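Local coordinates for phosphate binding protein (Planctomyces limnophilus, PDB 4JWO) that probably binds phosphate for its transport across the cytoplasmic membrane, as a solute-binding protein of the PstS family, at residues T113-P118 and F287-K292; Y134-V139 and Q333-D338. One frame throughout, in Å; residues are numbered along the deposited sequence. Where two conformers were deposited one is given.

In the fold
Two contacts meet on the sheet of one lobe of this PstS-family protein. From the N terminus, strand 112-115 comes first. Contact 1 closes a long loop when strand 283-291 returns to pair antiparallel with it. Strand 134-148 starts inside that loop and pairs antiparallel with the other side of strand 283-291. Its partner in contact 2 is the C-terminal helix 326-340, which lies beyond the end of the loop. The two contacts therefore cross along the chain, and their centres lie about 10 Å apart. Strand 283-291 joins them through the backbone. Together they tie the edge of the sulfate site, the shared sheet and the last helix.

Contact 1. Residues T113-P118 and F287-K292; sequences TGASRP and FIYTTK. With SO4 (sulfate ion), chain B.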
loop_
_atom_site.group_PDB
_atom_site.type_symbol
_atom_site.label_atom_id
_atom_site.label_comp_id
_atom_site.label_asym_id
_atom_site.label_seq_id
_atom_site.Cartn_x
_atom_site.Cartn_y
_atom_site.Cartn_z
ATOM N N THR A 113 -11.077 10.434 -2.873
ATOM C CA THR A 113 -10.209 10.042 -1.771
ATOM C C THR A 113 -9.602 8.650 -1.974
ATOM O O THR A 113 -10.275 7.720 -2.430
ATOM C CB THR A 113 -10.918 10.195 -0.401
ATOM O OG1 THR A 113 -9.947 10.141 0.651
ATOM C CG2 THR A 113 -11.979 9.122 -0.200
ATOM N N GLY A 114 -8.316 8.538 -1.662
ATOM C CA GLY A 114 -7.575 7.289 -1.807
ATOM C C GLY A 114 -7.570 6.551 -0.484
ATOM O O GLY A 114 -7.362 7.162 0.564
ATOM N N ALA A 115 -7.810 5.244 -0.518
ATOM C CA ALA A 115 -7.941 4.474 0.712
ATOM C C ALA A 115 -7.091 3.222 0.650
ATOM O O ALA A 115 -7.066 2.537 -0.373
ATOM C CB ALA A 115 -9.390 4.102 0.943
ATOM N N SER A 116 -6.400 2.924 1.746
ATOM C CA SER A 116 -5.601 1.703 1.788
ATOM C C SER A 116 -6.417 0.559 2.377
ATOM O O SER A 116 -5.909 -0.533 2.586
ATOM C CB SER A 116 -4.330 1.913 2.598
ATOM O OG SER A 116 -4.642 2.157 3.950
ATOM N N ARG A 117 -7.692 0.818 2.623
ATOM C CA ARG A 117 -8.620 -0.201 3.091
ATOM C C ARG A 117 -9.986 0.219 2.605
ATOM O O ARG A 117 -10.194 1.396 2.311
ATOM C CB ARG A 117 -8.627 -0.254 4.619
ATOM C CG ARG A 117 -8.875 1.098 5.260
ATOM C CD ARG A 117 -9.556 0.989 6.607
ATOM N NE ARG A 117 -9.660 2.299 7.252
ATOM C CZ ARG A 117 -10.589 3.203 6.962
ATOM N NH1 ARG A 117 -11.504 2.934 6.039
ATOM N NH2 ARG A 117 -10.604 4.376 7.593
ATOM N N PRO A 118 -10.930 -0.723 2.532
ATOM C CA PRO A 118 -12.288 -0.325 2.156
ATOM C C PRO A 118 -12.886 0.635 3.182
ATOM O O PRO A 118 -12.513 0.605 4.359
ATOM C CB PRO A 118 -13.053 -1.646 2.177
ATOM C CG PRO A 118 -12.014 -2.696 1.984
ATOM C CD PRO A 118 -10.812 -2.181 2.709
ATOM N N PHE A 287 -7.681 1.514 -3.099
ATOM C CA PHE A 287 -8.930 2.044 -3.628
ATOM C C PHE A 287 -8.923 3.548 -3.873
ATOM O O PHE A 287 -8.224 4.310 -3.202
ATOM C CB PHE A 287 -10.100 1.717 -2.690
ATOM C CG PHE A 287 -10.225 0.257 -2.371
ATOM C CD1 PHE A 287 -10.981 -0.574 -3.174
ATOM C CD2 PHE A 287 -9.565 -0.285 -1.277
ATOM C CE1 PHE A 287 -11.094 -1.926 -2.882
ATOM C CE2 PHE A 287 -9.671 -1.637 -0.985
ATOM C CZ PHE A 287 -10.431 -2.454 -1.792
ATOM N N ILE A 288 -9.739 3.950 -4.834
ATOM C CA ILE A 288 -10.073 5.349 -5.053
ATOM C C ILE A 288 -11.587 5.470 -4.940
ATOM O O ILE A 288 -12.321 4.681 -5.539
ATOM C CB ILE A 288 -9.609 5.814 -6.447
ATOM C CG1 ILE A 288 -8.103 6.088 -6.439
ATOM C CG2 ILE A 288 -10.384 7.054 -6.897
ATOM C CD1 ILE A 288 -7.715 7.433 -5.821
ATOM N N TYR A 289 -12.052 6.441 -4.155
ATOM C CA TYR A 289 -13.481 6.689 -3.970
ATOM C C TYR A 289 -13.854 8.049 -4.513
ATOM O O TYR A 289 -13.102 9.011 -4.369
ATOM C CB TYR A 289 -13.845 6.677 -2.481
ATOM C CG TYR A 289 -13.871 5.311 -1.845
ATOM C CD1 TYR A 289 -12.706 4.714 -1.387
ATOM C CD2 TYR A 289 -15.064 4.625 -1.689
ATOM C CE1 TYR A 289 -12.730 3.463 -0.801
ATOM C CE2 TYR A 289 -15.096 3.383 -1.101
ATOM C CZ TYR A 289 -13.932 2.805 -0.660
ATOM O OH TYR A 289 -13.980 1.555 -0.080
ATOM N N THR A 290 -15.024 8.134 -5.133
ATOM C CA THR A 290 -15.631 9.422 -5.410
ATOM C C THR A 290 -17.133 9.222 -5.251
ATOM O O THR A 290 -17.552 8.242 -4.646
ATOM C CB THR A 290 -15.238 9.962 -6.801
ATOM O OG1 THR A 290 -15.715 11.307 -6.947
ATOM C CG2 THR A 290 -15.811 9.097 -7.900
ATOM N N THR A 291 -17.946 10.144 -5.747
ATOM C CA THR A 291 -19.386 10.000 -5.592
ATOM C C THR A 291 -20.075 10.049 -6.944
ATOM O O THR A 291 -19.496 10.506 -7.925
ATOM C CB THR A 291 -19.974 11.074 -4.652
ATOM O OG1 THR A 291 -20.106 12.315 -5.354
ATOM C CG2 THR A 291 -19.084 11.271 -3.440
ATOM N N LYS A 292 -21.314 9.568 -6.987
ATOM C CA LYS A 292 -22.109 9.583 -8.204
ATOM C C LYS A 292 -22.344 11.018 -8.667
ATOM O O LYS A 292 -22.301 11.311 -9.863
ATOM C CB LYS A 292 -23.440 8.865 -7.956
ATOM C CG LYS A 292 -24.274 8.596 -9.189
ATOM C CD LYS A 292 -25.401 7.618 -8.856
ATOM C CE LYS A 292 -26.420 7.513 -9.982
ATOM N NZ LYS A 292 -25.848 6.894 -11.210
HETATM S S SO4 B . -3.095 5.245 5.536
HETATM O O1 SO4 B . -1.953 4.482 6.025
HETATM O O2 SO4 B . -3.841 4.488 4.539
HETATM O O3 SO4 B . -3.973 5.519 6.660
HETATM O O4 SO4 B . -2.602 6.485 4.925
#
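Phe287 overlaps Pro118 obliquely, with ring atom CE2 3.9 Å from CD of the proline. With chi1 at -54°, its CG stands anti to the carbonyl carbon, and the ring reaches the turn after Ala115. Tyr289 lies on the same face of the sheet. Its ring edge meets the methyl of Ala115, CE1 to CB 3.8 Å, and its CB touches Thr113 CG2. The phenol oxygen comes close to Pro118 CA, 3.4 Å from OH, but it is hydrogen-bonded to the backbone N of Ile119 and, weakly, to Glu136 OE1. Phe102 packs edge-to-face with this tyrosine. On the other face, Ile288 CD1 rests against Gly114 CA.

The backbones form an antiparallel pair within the mixed sheet of a periplasmic-binding-protein fold. Thr113 with Tyr289 and Ala115 with Phe287 are hydrogen-bonded pairs. Gly114 with Ile288 is a non-hydrogen-bonded pair, and its CA atoms are 4.5 Å apart. Each hydrogen-bonded pair has two bonds, including Tyr289 N to Thr113 O at 2.8 Å.

Past the strand, in one of its two conformers, Ser116 OG gives a short, less certain hydrogen bond to sulfate O2, 2.5 Å. Thr98, Ser68 and Ser69 also bind this ion, which probably came from the crystallisation liquor and is consistent with an oxyanion site. In the following residue, Arg117, NH1 bonds Pro118 O from above the carbonyl plane, while NH2 forms a salt bridge with Glu123.

Contact 2. Residues Y134-V139 and Q333-D338; sequences YVEFQV and QQRLAD
Strand 134-139 and helix 333-338 run nearly antiparallel, at 158°, with their axes 9.1 Å apart at closest approach. Arg335 bridges much of the gap. Its NH1 gives a nearly straight hydrogen bond to the backbone O of Glu136, 2.8 Å long. The oxygen lies in the guanidinium plane, but the donor sits above the carbonyl plane. A bend at chi3, -71°, turns the guanidinium out of line with the CB-CG-CD part of the chain. Arg335 CG passes Val135 CG1 at 4.0 Å. The Glu136 carboxylate is not in a salt bridge with it: a water receives from NH1 and donates to OE2, which lies 4.1 Å from NH1. With the guanidinium gone, as in an alanine here, the Glu136 carbonyl would probably lack this donor and the water one of its partners. One residue further along each segment, Phe137 and Leu336 cross at about a right angle, with ring atom CE1 3.8 Å from CB of the leucine. Leu336 N lies at the ring edge. Phe137 and Leu336 both also touch Ile304, so helix 298-308 packs beside this pair, while strand 283-291 hydrogen-bonds to strand 134-148 through Val135 and Phe137.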
loop_
_atom_site.group_PDB
_atom_site.type_symbol
_atom_site.label_atom_id
_atom_site.label_comp_id
_atom_site.label_asym_id
_atom_site.label_seq_id
_atom_site.Cartn_x
_atom_site.Cartn_y
_atom_site.Cartn_z
ATOM N N TYR A 134 -21.321 7.099 -2.520
ATOM C CA TYR A 134 -19.934 6.810 -2.863
ATOM C C TYR A 134 -19.812 5.713 -3.925
ATOM O O TYR A 134 -20.648 4.815 -4.004
ATOM C CB TYR A 134 -19.146 6.423 -1.604
ATOM C CG TYR A 134 -19.431 5.031 -1.064
ATOM C CD1 TYR A 134 -18.765 3.921 -1.565
ATOM C CD2 TYR A 134 -20.338 4.836 -0.036
ATOM C CE1 TYR A 134 -19.011 2.657 -1.078
ATOM C CE2 TYR A 134 -20.587 3.566 0.465
ATOM C CZ TYR A 134 -19.919 2.483 -0.062
ATOM O OH TYR A 134 -20.159 1.218 0.424
ATOM N N VAL A 135 -18.756 5.784 -4.729
ATOM C CA VAL A 135 -18.424 4.710 -5.659
ATOM C C VAL A 135 -16.992 4.267 -5.392
ATOM O O VAL A 135 -16.086 5.094 -5.298
ATOM C CB VAL A 135 -18.564 5.148 -7.131
ATOM C CG1 VAL A 135 -18.438 3.944 -8.047
ATOM C CG2 VAL A 135 -19.900 5.845 -7.356
ATOM N N GLU A 136 -16.793 2.957 -5.268
ATOM C CA GLU A 136 -15.495 2.399 -4.913
ATOM C C GLU A 136 -14.790 1.835 -6.140
ATOM O O GLU A 136 -15.374 1.074 -6.911
ATOM C CB GLU A 136 -15.695 1.293 -3.876
ATOM C CG GLU A 136 -14.500 0.420 -3.613
ATOM C CD GLU A 136 -14.824 -0.636 -2.578
ATOM O OE1 GLU A 136 -15.185 -0.251 -1.444
ATOM O OE2 GLU A 136 -14.753 -1.844 -2.901
ATOM N N PHE A 137 -13.537 2.221 -6.327
ATOM C CA PHE A 137 -12.732 1.682 -7.417
ATOM C C PHE A 137 -11.452 1.051 -6.902
ATOM O O PHE A 137 -10.633 1.730 -6.297
ATOM C CB PHE A 137 -12.401 2.802 -8.404
ATOM C CG PHE A 137 -13.603 3.368 -9.089
ATOM C CD1 PHE A 137 -14.230 2.658 -10.100
ATOM C CD2 PHE A 137 -14.123 4.603 -8.719
ATOM C CE1 PHE A 137 -15.351 3.163 -10.740
ATOM C CE2 PHE A 137 -15.244 5.118 -9.354
ATOM C CZ PHE A 137 -15.857 4.394 -10.374
ATOM N N GLN A 138 -11.274 -0.251 -7.138
ATOM C CA GLN A 138 -10.011 -0.903 -6.821
ATOM C C GLN A 138 -9.014 -0.587 -7.932
ATOM O O GLN A 138 -9.280 -0.847 -9.106
ATOM C CB GLN A 138 -10.197 -2.415 -6.702
ATOM C CG GLN A 138 -8.947 -3.139 -6.241
ATOM C CD GLN A 138 -9.154 -4.629 -6.085
ATOM O OE1 GLN A 138 -10.268 -5.096 -5.818
ATOM N NE2 GLN A 138 -8.096 -5.379 -6.254
ATOM N N VAL A 139 -7.865 -0.028 -7.573
ATOM C CA VAL A 139 -6.967 0.513 -8.597
ATOM C C VAL A 139 -5.588 -0.135 -8.668
ATOM O O VAL A 139 -4.880 0.029 -9.655
ATOM C CB VAL A 139 -6.818 2.045 -8.469
ATOM C CG1 VAL A 139 -8.178 2.711 -8.616
ATOM C CG2 VAL A 139 -6.179 2.426 -7.132
ATOM N N GLN A 333 -14.508 -0.915 -14.569
ATOM C CA GLN A 333 -14.960 -0.192 -15.753
ATOM C C GLN A 333 -16.472 -0.244 -15.880
ATOM O O GLN A 333 -17.123 0.735 -16.236
ATOM C CB GLN A 333 -14.321 -0.762 -17.022
ATOM C CG GLN A 333 -12.831 -0.532 -17.133
ATOM C CD GLN A 333 -12.228 -1.171 -18.373
ATOM O OE1 GLN A 333 -12.819 -2.074 -18.972
ATOM N NE2 GLN A 333 -11.042 -0.705 -18.765
ATOM N N GLN A 334 -17.033 -1.405 -15.592
ATOM C CA GLN A 334 -18.461 -1.570 -15.690
ATOM C C GLN A 334 -19.138 -0.744 -14.597
ATOM O O GLN A 334 -20.185 -0.141 -14.813
ATOM C CB GLN A 334 -18.802 -3.063 -15.627
ATOM C CG GLN A 334 -18.353 -3.814 -16.893
ATOM C CD GLN A 334 -18.304 -5.327 -16.736
ATOM O OE1 GLN A 334 -18.110 -5.844 -15.635
ATOM N NE2 GLN A 334 -18.463 -6.041 -17.846
ATOM N N ARG A 335 -18.498 -0.683 -13.439
ATOM C CA ARG A 335 -18.976 0.104 -12.306
ATOM C C ARG A 335 -18.986 1.607 -12.619
ATOM O O ARG A 335 -19.923 2.324 -12.272
ATOM C CB ARG A 335 -18.099 -0.198 -11.082
ATOM C CG ARG A 335 -18.599 0.337 -9.758
ATOM C CD ARG A 335 -17.733 -0.140 -8.600
ATOM N NE ARG A 335 -17.883 -1.560 -8.300
ATOM C CZ ARG A 335 -17.141 -2.219 -7.418
ATOM N NH1 ARG A 335 -16.171 -1.595 -6.751
ATOM N NH2 ARG A 335 -17.345 -3.515 -7.219
ATOM N N LEU A 336 -17.940 2.083 -13.282
ATOM C CA LEU A 336 -17.882 3.476 -13.706
ATOM C C LEU A 336 -19.012 3.779 -14.688
ATOM O O LEU A 336 -19.684 4.807 -14.585
ATOM C CB LEU A 336 -16.518 3.779 -14.334
ATOM C CG LEU A 336 -16.363 5.170 -14.948
ATOM C CD1 LEU A 336 -16.587 6.240 -13.890
ATOM C CD2 LEU A 336 -14.982 5.311 -15.572
ATOM N N ALA A 337 -19.242 2.867 -15.624
ATOM C CA ALA A 337 -20.284 3.064 -16.623
ATOM C C ALA A 337 -21.661 3.219 -15.974
ATOM O O ALA A 337 -22.445 4.074 -16.370
ATOM C CB ALA A 337 -20.285 1.919 -17.609
ATOM N N ASP A 338 -21.941 2.392 -14.972
ATOM C CA ASP A 338 -23.208 2.454 -14.239
ATOM C C ASP A 338 -23.391 3.777 -13.503
ATOM O O ASP A 338 -24.493 4.327 -13.457
ATOM C CB ASP A 338 -23.275 1.316 -13.213
ATOM C CG ASP A 338 -23.893 0.054 -13.771
ATOM O OD1 ASP A 338 -24.487 0.099 -14.865
ATOM O OD2 ASP A 338 -23.797 -0.989 -13.095
HETATM O O HOH W 1 -13.620 -2.500 -5.342
#